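Local coordinates for major capsid protein (Faustovirus, PDB 5J7O), which forms trimers of double jelly-roll subunits that probably build the capsid shell of Faustovirus, a large double-stranded DNA virus, at residues Asn26-Ser31 / Glu52-Leu57; Tyr209-Val214 / Asp467-Thr472; Pro453-Asn456 / Gly460-Tyr463. All blocks are in the same frame, centred on the assembly; numbering follows the deposited sequence.

Contact 1: Asn26-Ser31 / Glu52-Leu57; sequences NDRIKS and ERTHIL
R28, on helix 22-38, reaches across to T54 in the loop that follows helix 48-52. Its polar link to that loop is a weak one: NH1 of R28 sits 2.8 Å from OG1 of T54, but the N-H points well off the oxygen, at 118°. The threonine hydroxyl is also tied to its neighbour, 2.7 Å from ND1 of H55 and in the plane of that ring, while NE2 of H55 bonds to the carbonyl of A21 just ahead of helix 22-38. Just before the loop, NH2 of R28 donates to the carbonyl O of D50, and NH1 makes a weak bond to that of I51.

Van der Waals packing comes from the threonine methyl. With OG1 between the backbone N and the carbonyl carbon (chi1 65°), CG2 is swung over one face of the guanidinium, 3.8 Å from CZ of R28. The same methyl lies 3.8 Å from CD of R28, where the arginine chain bends.

R53 adds a like charge. Its NE stands 4.1 Å from NH2 of R28, the two chains crossing at about a right angle with guanidinium planes 69° apart. A bound peptide touches R28, R53 and T54, and its backbone accepts a weak bond from NE of R28.

Buried R28 thus spends its N-H groups largely on backbone oxygens. Carbonyls gathered at the end of helix 48-52 would probably stabilise its positive charge and offset the nearness of R53, pinning the loop to helix 22-38.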
ATOM      1  N   ASN B  26     -18.336  45.701  -6.752  1.00 48.02           N
ATOM      2  CA  ASN B  26     -19.504  46.376  -7.310  1.00 51.33           C
ATOM      3  C   ASN B  26     -19.173  47.807  -7.710  1.00 54.74           C
ATOM      4  O   ASN B  26     -19.625  48.288  -8.756  1.00 55.96           O
ATOM      5  CB  ASN B  26     -20.658  46.354  -6.307  1.00 52.46           C
ATOM      6  CG  ASN B  26     -21.316  44.994  -6.202  1.00 53.45           C
ATOM      7  OD1 ASN B  26     -21.302  44.210  -7.151  1.00 54.22           O
ATOM      8  ND2 ASN B  26     -21.903  44.709  -5.046  1.00 53.40           N
ATOM      9  N   ASP B  27     -18.381  48.503  -6.889  1.00 57.36           N
ATOM     10  CA  ASP B  27     -17.978  49.864  -7.231  1.00 60.55           C
ATOM     11  C   ASP B  27     -17.116  49.883  -8.486  1.00 57.83           C
ATOM     12  O   ASP B  27     -17.226  50.798  -9.308  1.00 58.95           O
ATOM     13  CB  ASP B  27     -17.233  50.503  -6.060  1.00 67.11           C
ATOM     14  CG  ASP B  27     -18.149  50.845  -4.904  1.00 75.02           C
ATOM     15  OD1 ASP B  27     -19.337  51.140  -5.153  1.00 80.16           O
ATOM     16  OD2 ASP B  27     -17.680  50.822  -3.746  1.00 75.01           O
ATOM     17  N   ARG B  28     -16.250  48.879  -8.649  1.00 52.98           N
ATOM     18  CA  ARG B  28     -15.422  48.815  -9.848  1.00 51.66           C
ATOM     19  C   ARG B  28     -16.266  48.547 -11.088  1.00 51.16           C
ATOM     20  O   ARG B  28     -16.018  49.129 -12.150  1.00 51.59           O
ATOM     21  CB  ARG B  28     -14.342  47.745  -9.686  1.00 50.77           C
ATOM     22  CG  ARG B  28     -13.383  48.013  -8.539  1.00 49.59           C
ATOM     23  CD  ARG B  28     -12.046  47.316  -8.747  1.00 49.14           C
ATOM     24  NE  ARG B  28     -11.554  47.483 -10.111  1.00 49.73           N
ATOM     25  CZ  ARG B  28     -11.355  46.478 -10.959  1.00 49.67           C
ATOM     26  NH1 ARG B  28     -11.591  45.231 -10.577  1.00 46.99           N
ATOM     27  NH2 ARG B  28     -10.910  46.719 -12.184  1.00 50.32           N
ATOM     28  N   ILE B  29     -17.271  47.679 -10.970  1.00 51.10           N
ATOM     29  CA  ILE B  29     -18.138  47.385 -12.107  1.00 51.44           C
ATOM     30  C   ILE B  29     -18.984  48.601 -12.461  1.00 53.02           C
ATOM     31  O   ILE B  29     -19.062  49.005 -13.628  1.00 54.09           O
ATOM     32  CB  ILE B  29     -19.015  46.157 -11.809  1.00 50.28           C
ATOM     33  CG1 ILE B  29     -18.150  44.903 -11.668  1.00 40.73           C
ATOM     34  CG2 ILE B  29     -20.066  45.974 -12.895  1.00 41.98           C
ATOM     35  CD1 ILE B  29     -18.920  43.684 -11.212  1.00 48.80           C
ATOM     36  N   LYS B  30     -19.634  49.200 -11.459  1.00 56.09           N
ATOM     37  CA  LYS B  30     -20.461  50.379 -11.704  1.00 60.23           C
ATOM     38  C   LYS B  30     -19.643  51.510 -12.311  1.00 59.80           C
ATOM     39  O   LYS B  30     -20.127  52.239 -13.186  1.00 58.56           O
ATOM     40  CB  LYS B  30     -21.124  50.832 -10.403  1.00 63.92           C
ATOM     41  CG  LYS B  30     -21.805  52.187 -10.490  1.00 69.41           C
ATOM     42  CD  LYS B  30     -22.602  52.485  -9.234  1.00 73.64           C
ATOM     43  CE  LYS B  30     -23.692  51.447  -9.024  1.00 75.81           C
ATOM     44  NZ  LYS B  30     -24.545  51.764  -7.847  1.00 79.28           N
ATOM     45  N   SER B  31     -18.397  51.669 -11.864  1.00 59.61           N
ATOM     46  CA  SER B  31     -17.515  52.669 -12.454  1.00 61.52           C
ATOM     47  C   SER B  31     -17.198  52.327 -13.905  1.00 61.55           C
ATOM     48  O   SER B  31     -17.439  53.131 -14.812  1.00 62.90           O
ATOM     49  CB  SER B  31     -16.231  52.778 -11.628  1.00 62.61           C
ATOM     50  OG  SER B  31     -15.264  53.577 -12.284  1.00 64.41           O
ATOM     51  N   GLU B  52     -10.501  40.857 -13.106  1.00 67.91           N
ATOM     52  CA  GLU B  52      -9.418  40.074 -12.523  1.00 67.14           C
ATOM     53  C   GLU B  52      -8.204  40.908 -12.130  1.00 67.17           C
ATOM     54  O   GLU B  52      -7.270  40.353 -11.540  1.00 67.86           O
ATOM     55  CB  GLU B  52      -9.007  38.956 -13.483  1.00 67.80           C
ATOM     56  CG  GLU B  52     -10.061  37.864 -13.596  1.00 70.05           C
ATOM     57  CD  GLU B  52      -9.532  36.588 -14.216  1.00 73.52           C
ATOM     58  OE1 GLU B  52      -9.518  36.486 -15.461  1.00 76.45           O
ATOM     59  OE2 GLU B  52      -9.124  35.685 -13.454  1.00 73.14           O
ATOM     60  N   ARG B  53      -8.187  42.212 -12.418  1.00 65.86           N
ATOM     61  CA  ARG B  53      -7.117  43.057 -11.900  1.00 64.28           C
ATOM     62  C   ARG B  53      -7.161  43.161 -10.380  1.00 61.00           C
ATOM     63  O   ARG B  53      -6.147  43.507  -9.765  1.00 60.21           O
ATOM     64  CB  ARG B  53      -7.183  44.455 -12.526  1.00 66.00           C
ATOM     65  CG  ARG B  53      -7.249  44.441 -14.044  1.00 67.34           C
ATOM     66  CD  ARG B  53      -6.774  45.741 -14.678  1.00 69.77           C
ATOM     67  NE  ARG B  53      -7.221  46.929 -13.958  1.00 71.89           N
ATOM     68  CZ  ARG B  53      -6.399  47.845 -13.456  1.00 73.64           C
ATOM     69  NH1 ARG B  53      -5.088  47.714 -13.605  1.00 73.34           N
ATOM     70  NH2 ARG B  53      -6.887  48.899 -12.814  1.00 75.61           N
ATOM     71  N   THR B  54      -8.306  42.867  -9.767  1.00 57.51           N
ATOM     72  CA  THR B  54      -8.443  42.846  -8.314  1.00 54.10           C
ATOM     73  C   THR B  54      -8.978  41.527  -7.779  1.00 53.13           C
ATOM     74  O   THR B  54      -8.464  41.022  -6.778  1.00 53.72           O
ATOM     75  CB  THR B  54      -9.366  43.983  -7.840  1.00 50.96           C
ATOM     76  OG1 THR B  54     -10.690  43.771  -8.343  1.00 50.67           O
ATOM     77  CG2 THR B  54      -8.852  45.330  -8.325  1.00 49.22           C
ATOM     78  N   HIS B  55      -9.991  40.950  -8.419  1.00 50.78           N
ATOM     79  CA  HIS B  55     -10.674  39.772  -7.903  1.00 49.42           C
ATOM     80  C   HIS B  55     -10.368  38.541  -8.746  1.00 54.90           C
ATOM     81  O   HIS B  55     -10.198  38.625  -9.963  1.00 57.35           O
ATOM     82  CB  HIS B  55     -12.188  39.996  -7.852  1.00 45.51           C
ATOM     83  CG  HIS B  55     -12.623  40.926  -6.764  1.00 42.78           C
ATOM     84  ND1 HIS B  55     -12.415  42.287  -6.818  1.00 43.09           N
ATOM     85  CD2 HIS B  55     -13.250  40.689  -5.588  1.00 42.14           C
ATOM     86  CE1 HIS B  55     -12.898  42.849  -5.724  1.00 43.90           C
ATOM     87  NE2 HIS B  55     -13.411  41.900  -4.961  1.00 43.86           N
ATOM     88  N   ILE B  56     -10.312  37.387  -8.082  1.00 56.89           N
ATOM     89  CA  ILE B  56     -10.062  36.109  -8.742  1.00 58.01           C
ATOM     90  C   ILE B  56     -11.399  35.444  -9.041  1.00 55.00           C
ATOM     91  O   ILE B  56     -12.317  35.461  -8.212  1.00 54.21           O
ATOM     92  CB  ILE B  56      -9.152  35.207  -7.882  1.00 63.07           C
ATOM     93  CG1 ILE B  56      -7.750  35.805  -7.750  1.00 70.31           C
ATOM     94  CG2 ILE B  56      -9.093  33.794  -8.434  1.00 62.08           C
ATOM     95  CD1 ILE B  56      -6.894  35.112  -6.713  1.00 76.15           C
ATOM     96  N   LEU B  57     -11.515  34.873 -10.239  1.00 52.91           N
ATOM     97  CA  LEU B  57     -12.752  34.254 -10.706  1.00 52.34           C
ATOM     98  C   LEU B  57     -12.640  32.742 -10.540  1.00 51.68           C
ATOM     99  O   LEU B  57     -11.881  32.086 -11.261  1.00 51.35           O
ATOM    100  CB  LEU B  57     -13.027  34.629 -12.160  1.00 52.65           C
ATOM    101  CG  LEU B  57     -13.431  36.084 -12.402  1.00 55.27           C
ATOM    102  CD1 LEU B  57     -13.417  36.407 -13.886  1.00 56.90           C
ATOM    103  CD2 LEU B  57     -14.805  36.350 -11.810  1.00 55.95           C
TER

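Contact 2: Tyr209-Val214 / Asp467-Thr472; sequences YNKFHV and DWHHLT
K211, near the end of helix 203-212, sends its ammonium group to H469 and its terminal methylene to L471, in the loop between helix 464-467 and strand 473-490. At the start of that loop the chain turns where the N of H470 bonds to the O of D467. CB of H469 lies over the centre of the W468 ring, 3.8 Å above its plane.

Within this loop H469 is the polar partner of K211, although D563 is the stronger one. The carbonyl O of H469 takes a hydrogen bond of 2.7 Å from NZ of K211, the nitrogen standing 38° out of the carbonyl plane. A bend at chi4 (-66°) of the otherwise extended lysine turns NZ this way. NZ also lies at the edge of the imidazole, where a water bridges to ND1 of H469 at 2.7 Å; ND2 of N210 gives that water a weak third bond. NE2 of H469 is held by the carboxylate of E179.

Beyond H470, L471 closes the nonpolar side, its CG 4.0 Å from CE of K211. The backbone N of L471 and the ammonium of K211 converge on the same oxygen, OD2 of D563.

Carbonyl, water and carboxylate together surround this buried ammonium. The salt bridge to D563 probably keeps K211 charged, so that one lysine ties the helix to both the loop and D563.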
ATOM      1  N   TYR B 209      17.267   8.032  -5.831  1.00 38.93           N
ATOM      2  CA  TYR B 209      16.021   8.383  -6.504  1.00 36.76           C
ATOM      3  C   TYR B 209      14.939   7.349  -6.225  1.00 36.13           C
ATOM      4  O   TYR B 209      13.772   7.702  -6.015  1.00 35.94           O
ATOM      5  CB  TYR B 209      16.262   8.518  -8.008  1.00 35.79           C
ATOM      6  CG  TYR B 209      15.059   8.989  -8.796  1.00 36.55           C
ATOM      7  CD1 TYR B 209      14.070   8.098  -9.196  1.00 35.29           C
ATOM      8  CD2 TYR B 209      14.919  10.324  -9.152  1.00 37.33           C
ATOM      9  CE1 TYR B 209      12.972   8.524  -9.916  1.00 35.52           C
ATOM     10  CE2 TYR B 209      13.825  10.759  -9.876  1.00 35.66           C
ATOM     11  CZ  TYR B 209      12.855   9.855 -10.254  1.00 34.55           C
ATOM     12  OH  TYR B 209      11.764  10.281 -10.974  1.00 33.68           O
ATOM     13  N   ASN B 210      15.307   6.065  -6.229  1.00 36.47           N
ATOM     14  CA  ASN B 210      14.343   5.011  -5.929  1.00 35.56           C
ATOM     15  C   ASN B 210      13.730   5.192  -4.547  1.00 34.67           C
ATOM     16  O   ASN B 210      12.564   4.842  -4.332  1.00 34.49           O
ATOM     17  CB  ASN B 210      15.026   3.645  -6.042  1.00 38.05           C
ATOM     18  CG  ASN B 210      14.108   2.494  -5.680  1.00 41.84           C
ATOM     19  OD1 ASN B 210      13.169   2.178  -6.410  1.00 42.92           O
ATOM     20  ND2 ASN B 210      14.389   1.847  -4.555  1.00 43.63           N
ATOM     21  N   LYS B 211      14.489   5.758  -3.606  1.00 34.02           N
ATOM     22  CA  LYS B 211      14.003   5.893  -2.239  1.00 32.73           C
ATOM     23  C   LYS B 211      13.204   7.175  -2.026  1.00 33.64           C
ATOM     24  O   LYS B 211      12.283   7.190  -1.202  1.00 35.35           O
ATOM     25  CB  LYS B 211      15.178   5.853  -1.257  1.00 30.55           C
ATOM     26  CG  LYS B 211      15.987   4.555  -1.266  1.00 27.02           C
ATOM     27  CD  LYS B 211      17.275   4.707  -0.463  1.00 25.91           C
ATOM     28  CE  LYS B 211      18.283   3.612  -0.790  1.00 27.05           C
ATOM     29  NZ  LYS B 211      17.822   2.258  -0.370  1.00 25.21           N
ATOM     30  N   PHE B 212      13.518   8.247  -2.756  1.00 33.40           N
ATOM     31  CA  PHE B 212      13.005   9.569  -2.422  1.00 34.28           C
ATOM     32  C   PHE B 212      12.031  10.159  -3.432  1.00 35.77           C
ATOM     33  O   PHE B 212      11.355  11.136  -3.098  1.00 35.58           O
ATOM     34  CB  PHE B 212      14.165  10.560  -2.241  1.00 33.49           C
ATOM     35  CG  PHE B 212      14.871  10.437  -0.925  1.00 33.94           C
ATOM     36  CD1 PHE B 212      14.302  10.940   0.234  1.00 34.70           C
ATOM     37  CD2 PHE B 212      16.113   9.830  -0.848  1.00 32.92           C
ATOM     38  CE1 PHE B 212      14.957  10.831   1.447  1.00 34.59           C
ATOM     39  CE2 PHE B 212      16.772   9.719   0.360  1.00 34.12           C
ATOM     40  CZ  PHE B 212      16.193  10.219   1.510  1.00 34.40           C
ATOM     41  N   HIS B 213      11.939   9.621  -4.651  1.00 36.11           N
ATOM     42  CA  HIS B 213      11.186  10.332  -5.679  1.00 35.62           C
ATOM     43  C   HIS B 213      10.268   9.413  -6.474  1.00 37.95           C
ATOM     44  O   HIS B 213       9.942   9.709  -7.629  1.00 39.34           O
ATOM     45  CB  HIS B 213      12.131  11.072  -6.625  1.00 33.70           C
ATOM     46  CG  HIS B 213      13.071  12.003  -5.925  1.00 34.09           C
ATOM     47  ND1 HIS B 213      12.635  13.085  -5.191  1.00 34.08           N
ATOM     48  CD2 HIS B 213      14.422  12.009  -5.840  1.00 35.17           C
ATOM     49  CE1 HIS B 213      13.678  13.719  -4.686  1.00 34.86           C
ATOM     50  NE2 HIS B 213      14.775  13.088  -5.065  1.00 35.16           N
ATOM     51  N   VAL B 214       9.834   8.305  -5.884  1.00 39.67           N
ATOM     52  CA  VAL B 214       8.867   7.434  -6.545  1.00 39.19           C
ATOM     53  C   VAL B 214       7.652   7.270  -5.639  1.00 39.77           C
ATOM     54  O   VAL B 214       7.597   6.322  -4.842  1.00 38.13           O
ATOM     55  CB  VAL B 214       9.479   6.071  -6.905  1.00 36.78           C
ATOM     56  CG1 VAL B 214       8.516   5.283  -7.778  1.00 36.23           C
ATOM     57  CG2 VAL B 214      10.817   6.249  -7.607  1.00 38.24           C
ATOM     58  N   ASP B 467      20.731  -6.757  -0.185  1.00 39.46           N
ATOM     59  CA  ASP B 467      21.269  -5.719   0.687  1.00 38.05           C
ATOM     60  C   ASP B 467      22.030  -4.626  -0.054  1.00 35.85           C
ATOM     61  O   ASP B 467      22.390  -3.625   0.574  1.00 34.54           O
ATOM     62  CB  ASP B 467      22.202  -6.337   1.734  1.00 39.17           C
ATOM     63  CG  ASP B 467      21.479  -7.260   2.693  1.00 40.81           C
ATOM     64  OD1 ASP B 467      20.234  -7.191   2.763  1.00 41.09           O
ATOM     65  OD2 ASP B 467      22.159  -8.048   3.384  1.00 41.54           O
ATOM     66  N   TRP B 468      22.278  -4.778  -1.357  1.00 35.49           N
ATOM     67  CA  TRP B 468      23.194  -3.866  -2.037  1.00 35.27           C
ATOM     68  C   TRP B 468      22.671  -2.433  -2.055  1.00 31.40           C
ATOM     69  O   TRP B 468      23.463  -1.485  -1.995  1.00 30.25           O
ATOM     70  CB  TRP B 468      23.470  -4.354  -3.460  1.00 36.14           C
ATOM     71  CG  TRP B 468      22.362  -4.092  -4.427  1.00 35.07           C
ATOM     72  CD1 TRP B 468      21.313  -4.914  -4.718  1.00 35.84           C
ATOM     73  CD2 TRP B 468      22.193  -2.925  -5.240  1.00 33.52           C
ATOM     74  NE1 TRP B 468      20.500  -4.331  -5.660  1.00 34.64           N
ATOM     75  CE2 TRP B 468      21.019  -3.108  -5.996  1.00 33.47           C
ATOM     76  CE3 TRP B 468      22.921  -1.742  -5.399  1.00 33.81           C
ATOM     77  CZ2 TRP B 468      20.556  -2.153  -6.897  1.00 33.89           C
ATOM     78  CZ3 TRP B 468      22.460  -0.796  -6.295  1.00 35.23           C
ATOM     79  CH2 TRP B 468      21.290  -1.007  -7.032  1.00 34.88           C
ATOM     80  N   HIS B 469      21.353  -2.247  -2.131  1.00 33.25           N
ATOM     81  CA  HIS B 469      20.784  -0.906  -2.145  1.00 35.25           C
ATOM     82  C   HIS B 469      20.367  -0.415  -0.763  1.00 36.14           C
ATOM     83  O   HIS B 469      20.013   0.760  -0.621  1.00 37.70           O
ATOM     84  CB  HIS B 469      19.583  -0.848  -3.100  1.00 35.17           C
ATOM     85  CG  HIS B 469      18.450  -1.744  -2.710  1.00 35.65           C
ATOM     86  ND1 HIS B 469      17.458  -1.355  -1.835  1.00 36.65           N
ATOM     87  CD2 HIS B 469      18.149  -3.012  -3.079  1.00 35.46           C
ATOM     88  CE1 HIS B 469      16.596  -2.344  -1.682  1.00 36.88           C
ATOM     89  NE2 HIS B 469      16.992  -3.361  -2.425  1.00 35.08           N
ATOM     90  N   HIS B 470      20.414  -1.272   0.253  1.00 33.57           N
ATOM     91  CA  HIS B 470      20.084  -0.840   1.603  1.00 32.37           C
ATOM     92  C   HIS B 470      21.220  -0.017   2.197  1.00 32.71           C
ATOM     93  O   HIS B 470      22.399  -0.326   2.007  1.00 32.72           O
ATOM     94  CB  HIS B 470      19.793  -2.047   2.490  1.00 30.96           C
ATOM     95  CG  HIS B 470      18.461  -2.679   2.234  1.00 30.83           C
ATOM     96  ND1 HIS B 470      17.329  -2.337   2.942  1.00 32.22           N
ATOM     97  CD2 HIS B 470      18.080  -3.636   1.355  1.00 29.05           C
ATOM     98  CE1 HIS B 470      16.307  -3.055   2.510  1.00 32.01           C
ATOM     99  NE2 HIS B 470      16.736  -3.851   1.547  1.00 30.17           N
ATOM    100  N   LEU B 471      20.856   1.035   2.928  1.00 34.52           N
ATOM    101  CA  LEU B 471      21.825   1.926   3.552  1.00 36.03           C
ATOM    102  C   LEU B 471      22.044   1.620   5.029  1.00 38.67           C
ATOM    103  O   LEU B 471      22.694   2.409   5.724  1.00 40.80           O
ATOM    104  CB  LEU B 471      21.389   3.383   3.376  1.00 33.99           C
ATOM    105  CG  LEU B 471      21.232   3.854   1.929  1.00 34.66           C
ATOM    106  CD1 LEU B 471      20.844   5.325   1.873  1.00 35.34           C
ATOM    107  CD2 LEU B 471      22.509   3.601   1.138  1.00 35.65           C
ATOM    108  N   THR B 472      21.520   0.505   5.524  1.00 38.65           N
ATOM    109  CA  THR B 472      21.725   0.064   6.897  1.00 38.62           C
ATOM    110  C   THR B 472      22.354  -1.324   6.902  1.00 39.57           C
ATOM    111  O   THR B 472      22.599  -1.930   5.855  1.00 40.73           O
ATOM    112  CB  THR B 472      20.410   0.041   7.683  1.00 36.83           C
ATOM    113  OG1 THR B 472      19.514  -0.913   7.096  1.00 36.41           O
ATOM    114  CG2 THR B 472      19.759   1.405   7.683  1.00 35.88           C
TER
HETATM  115  O   HOH W   1      16.797   1.224  -2.353  1.00 38.35           O

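Contact 3: Pro453-Asn456 / Gly460-Tyr463; sequences PANN and GNTY
N461 carries its CG anti to the backbone N, which extends the amide toward N455, and a chi2 of 1° sets how that amide is turned, with ND2 facing N455 and OD1 facing the backbone N of Y463. N455 also has its CG anti to N, bringing its amide across CB and CG of N461.

One bond joins the two segments: ND2 of N461 donates to the backbone O of N455 over 3.1 Å, with an N-H...O angle of 150°. The acceptor lies close to the amide plane of N461, whereas ND2 approaches from above the carbonyl plane of N455. The OD1 of N455 is 3.5 Å from ND2 of N461, but the angle is too poor for a bond. Here the two amides, their planes only 16° apart, meet by packing, with CG of N455 4.1 Å from CB of N461. The same ND2 of N461 also donates to OD2 of D467.

At its other end the amide is fixed, OD1 of N461 accepting from the backbone N of Y463 at 2.8 Å. Used at both ends, it is held against rotation. The CB of N456 leads away from N461, and its ND2 bonds to the carbonyls of H470 and T472.

The OD1 bond to the N two residues on makes N461-Y463 an Asx turn, leading into helix 464-467, in the loop that follows jelly-roll strand 444-453.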
ATOM      1  N   PRO B 453      27.019  -0.266   4.930  1.00 36.90           N
ATOM      2  CA  PRO B 453      28.044  -1.250   5.301  1.00 36.38           C
ATOM      3  C   PRO B 453      28.650  -1.899   4.067  1.00 36.34           C
ATOM      4  O   PRO B 453      27.947  -2.241   3.113  1.00 34.98           O
ATOM      5  CB  PRO B 453      27.272  -2.267   6.151  1.00 37.47           C
ATOM      6  CG  PRO B 453      26.042  -1.545   6.602  1.00 37.32           C
ATOM      7  CD  PRO B 453      25.700  -0.602   5.491  1.00 36.67           C
ATOM      8  N   ALA B 454      29.976  -2.068   4.097  1.00 37.92           N
ATOM      9  CA  ALA B 454      30.678  -2.639   2.952  1.00 38.41           C
ATOM     10  C   ALA B 454      30.196  -4.048   2.635  1.00 40.02           C
ATOM     11  O   ALA B 454      30.239  -4.472   1.475  1.00 42.13           O
ATOM     12  CB  ALA B 454      32.185  -2.640   3.209  1.00 38.71           C
ATOM     13  N   ASN B 455      29.727  -4.783   3.647  1.00 38.73           N
ATOM     14  CA  ASN B 455      29.290  -6.158   3.432  1.00 40.51           C
ATOM     15  C   ASN B 455      28.023  -6.245   2.591  1.00 39.53           C
ATOM     16  O   ASN B 455      27.732  -7.314   2.045  1.00 39.72           O
ATOM     17  CB  ASN B 455      29.075  -6.854   4.777  1.00 40.28           C
ATOM     18  CG  ASN B 455      28.799  -8.337   4.627  1.00 39.43           C
ATOM     19  OD1 ASN B 455      27.665  -8.790   4.790  1.00 37.88           O
ATOM     20  ND2 ASN B 455      29.836  -9.101   4.304  1.00 39.36           N
ATOM     21  N   ASN B 456      27.269  -5.150   2.466  1.00 38.77           N
ATOM     22  CA  ASN B 456      26.052  -5.176   1.664  1.00 37.51           C
ATOM     23  C   ASN B 456      26.333  -5.414   0.185  1.00 36.70           C
ATOM     24  O   ASN B 456      25.438  -5.871  -0.535  1.00 34.93           O
ATOM     25  CB  ASN B 456      25.277  -3.871   1.846  1.00 36.79           C
ATOM     26  CG  ASN B 456      24.720  -3.718   3.247  1.00 35.96           C
ATOM     27  OD1 ASN B 456      25.176  -4.372   4.184  1.00 34.95           O
ATOM     28  ND2 ASN B 456      23.725  -2.850   3.397  1.00 35.44           N
ATOM     29  N   GLY B 460      30.883 -12.292  -0.508  1.00 39.54           N
ATOM     30  CA  GLY B 460      30.690 -13.237   0.577  1.00 39.81           C
ATOM     31  C   GLY B 460      29.319 -13.165   1.216  1.00 40.37           C
ATOM     32  O   GLY B 460      28.914 -14.109   1.904  1.00 41.60           O
ATOM     33  N   ASN B 461      28.594 -12.070   1.006  1.00 40.72           N
ATOM     34  CA  ASN B 461      27.240 -11.936   1.523  1.00 40.11           C
ATOM     35  C   ASN B 461      26.272 -12.652   0.588  1.00 40.64           C
ATOM     36  O   ASN B 461      26.115 -12.260  -0.572  1.00 40.39           O
ATOM     37  CB  ASN B 461      26.870 -10.460   1.666  1.00 38.87           C
ATOM     38  CG  ASN B 461      25.503 -10.252   2.298  1.00 38.65           C
ATOM     39  OD1 ASN B 461      24.810 -11.206   2.652  1.00 38.49           O
ATOM     40  ND2 ASN B 461      25.114  -8.990   2.453  1.00 37.43           N
ATOM     41  N   THR B 462      25.627 -13.706   1.095  1.00 40.18           N
ATOM     42  CA  THR B 462      24.639 -14.430   0.306  1.00 39.22           C
ATOM     43  C   THR B 462      23.339 -13.655   0.143  1.00 38.32           C
ATOM     44  O   THR B 462      22.496 -14.057  -0.666  1.00 39.73           O
ATOM     45  CB  THR B 462      24.353 -15.794   0.938  1.00 40.53           C
ATOM     46  OG1 THR B 462      23.844 -15.613   2.266  1.00 44.10           O
ATOM     47  CG2 THR B 462      25.624 -16.627   0.996  1.00 38.86           C
ATOM     48  N   TYR B 463      23.155 -12.566   0.889  1.00 36.83           N
ATOM     49  CA  TYR B 463      22.027 -11.666   0.707  1.00 36.47           C
ATOM     50  C   TYR B 463      22.427 -10.376   0.001  1.00 36.16           C
ATOM     51  O   TYR B 463      21.688  -9.385   0.066  1.00 35.77           O
ATOM     52  CB  TYR B 463      21.370 -11.355   2.053  1.00 36.88           C
ATOM     53  CG  TYR B 463      20.477 -12.461   2.571  1.00 37.98           C
ATOM     54  CD1 TYR B 463      20.999 -13.510   3.317  1.00 39.77           C
ATOM     55  CD2 TYR B 463      19.112 -12.456   2.315  1.00 38.02           C
ATOM     56  CE1 TYR B 463      20.187 -14.524   3.791  1.00 40.95           C
ATOM     57  CE2 TYR B 463      18.292 -13.465   2.786  1.00 39.43           C
ATOM     58  CZ  TYR B 463      18.834 -14.496   3.523  1.00 41.44           C
ATOM     59  OH  TYR B 463      18.021 -15.502   3.994  1.00 44.19           O
TER

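In the fold
Contact 1 stands apart, about 53 Å from the chain centre and in the N-terminal helical region, yet it is buried, and neighbouring subunits and a bound peptide lie against it. Contact 2 is buried in the heart of the chain, about 6 Å from its centre, and joins elements more than 250 residues apart. Contact 3 is more local, partly exposed, and nested within the loop that contact 2 closes. These two touch directly through N456, and both flank helix 464-467. The chemistry of the three differs too: a buried cation on carbonyls in contact 1, a lysine with carboxylate and water in contact 2, neutral amides in contact 3.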